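BH2602 protein (Bacillus halodurans, PDB 3NWZ) probably hydrolyses acyl-CoA thioesters, as a hot-dog-fold thioesterase-family protein that binds coenzyme A. Local coordinates at residues T86-L89 / L90-M94. Sequence-based numbering, arbitrary orientation.
Sequences TATL and LDTAM
Thr88 and Thr92 meet one turn apart on helix 83-100, where the carbonyl oxygen of Thr88 takes hydrogen bonds from both the backbone and the side chain of Thr92. One comes from the backbone, Thr92 N to Thr88 O at 3.0 Å, and it is bent, with an N-H...O angle of 144° and the donor lying above the carbonyl plane. The other is given by the hydroxyl: Thr92 OG1 is modelled 2.5 Å from Thr88 O, a very short separation whose exact length is doubtful at this resolution. Thr92 can reach back in this way because its OG1 stands anti to its own carbonyl carbon (chi1 -56°), on the side of the backbone N. Thr88 has the same rotamer, and its OG1 likewise turns back along the helix, to the carbonyl oxygen of Gly84.

On either side of this carbonyl the ladder is more regular. Asp91 N bonds to Ala87 O at 2.9 Å, almost straight at 175°, while Ala93 N meets Leu89 O at 2.8 Å. Leu90 N closes the preceding turn on Thr86 O at 3.1 Å. This is the central helix of the hot-dog fold, around which the antiparallel sheet wraps. Leu89 and Ala93 pack against strands 64-69 and 125-135, whereas Leu90 rests on Ile115 and Val146. Asp91 has a polar partner beyond the helix, its OD1 being hydrogen-bonded to Thr110 OG1 on strand 108-117, and both Asp91 and Thr92 pack on His82 of the second subunit.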
# COMPACT_ATOMS: atom_id res chain seq x y z
N THR A 86 6.62 9.93 -10.24
CA THR A 86 5.18 9.83 -10.11
C THR A 86 4.82 9.76 -8.62
O THR A 86 3.96 10.52 -8.14
CB THR A 86 4.62 8.58 -10.80
OG1 THR A 86 5.02 8.55 -12.17
CG2 THR A 86 3.09 8.60 -10.72
N ALA A 87 5.48 8.84 -7.92
CA ALA A 87 5.26 8.65 -6.48
C ALA A 87 5.54 9.93 -5.74
O ALA A 87 4.71 10.43 -4.98
CB ALA A 87 6.15 7.57 -5.97
N THR A 88 6.72 10.48 -5.97
CA THR A 88 7.12 11.71 -5.32
C THR A 88 6.15 12.86 -5.54
O THR A 88 6.04 13.75 -4.71
CB THR A 88 8.53 12.10 -5.79
OG1 THR A 88 9.44 11.08 -5.36
CG2 THR A 88 8.96 13.43 -5.21
N LEU A 89 5.45 12.84 -6.67
CA LEU A 89 4.46 13.88 -7.01
C LEU A 89 3.22 13.69 -6.17
O LEU A 89 2.77 14.62 -5.51
CB LEU A 89 4.07 13.81 -8.49
CG LEU A 89 3.13 14.89 -9.04
CD1 LEU A 89 3.81 16.26 -8.95
CD2 LEU A 89 2.80 14.55 -10.49
N LEU A 90 2.67 12.48 -6.19
CA LEU A 90 1.48 12.17 -5.41
C LEU A 90 1.75 12.57 -3.97
O LEU A 90 0.96 13.26 -3.34
CB LEU A 90 1.16 10.67 -5.48
CG LEU A 90 -0.21 10.27 -6.04
CD1 LEU A 90 -0.37 8.78 -5.94
CD2 LEU A 90 -1.32 10.98 -5.27
N ASP A 91 2.90 12.13 -3.45
CA ASP A 91 3.32 12.43 -2.09
C ASP A 91 3.33 13.96 -1.87
O ASP A 91 2.84 14.46 -0.86
CB ASP A 91 4.74 11.87 -1.86
CG ASP A 91 5.31 12.23 -0.49
OD1 ASP A 91 4.73 11.81 0.54
OD2 ASP A 91 6.34 12.93 -0.45
N THR A 92 3.87 14.68 -2.83
CA THR A 92 3.95 16.13 -2.73
C THR A 92 2.55 16.73 -2.65
O THR A 92 2.28 17.59 -1.82
CB THR A 92 4.73 16.72 -3.91
OG1 THR A 92 6.02 16.12 -3.97
CG2 THR A 92 4.95 18.18 -3.72
N ALA A 93 1.66 16.26 -3.52
CA ALA A 93 0.28 16.74 -3.53
C ALA A 93 -0.36 16.44 -2.16
O ALA A 93 -0.85 17.35 -1.48
CB ALA A 93 -0.50 16.05 -4.66
N MSE A 94 -0.33 15.17 -1.76
CA MSE A 94 -0.93 14.76 -0.50
C MSE A 94 -0.36 15.50 0.70
O MSE A 94 -1.05 15.71 1.72
CB MSE A 94 -0.75 13.28 -0.31
CG MSE A 94 -1.18 12.49 -1.50
SE MSE A 94 -0.87 10.62 -1.23
CE MSE A 94 -2.69 10.01 -1.19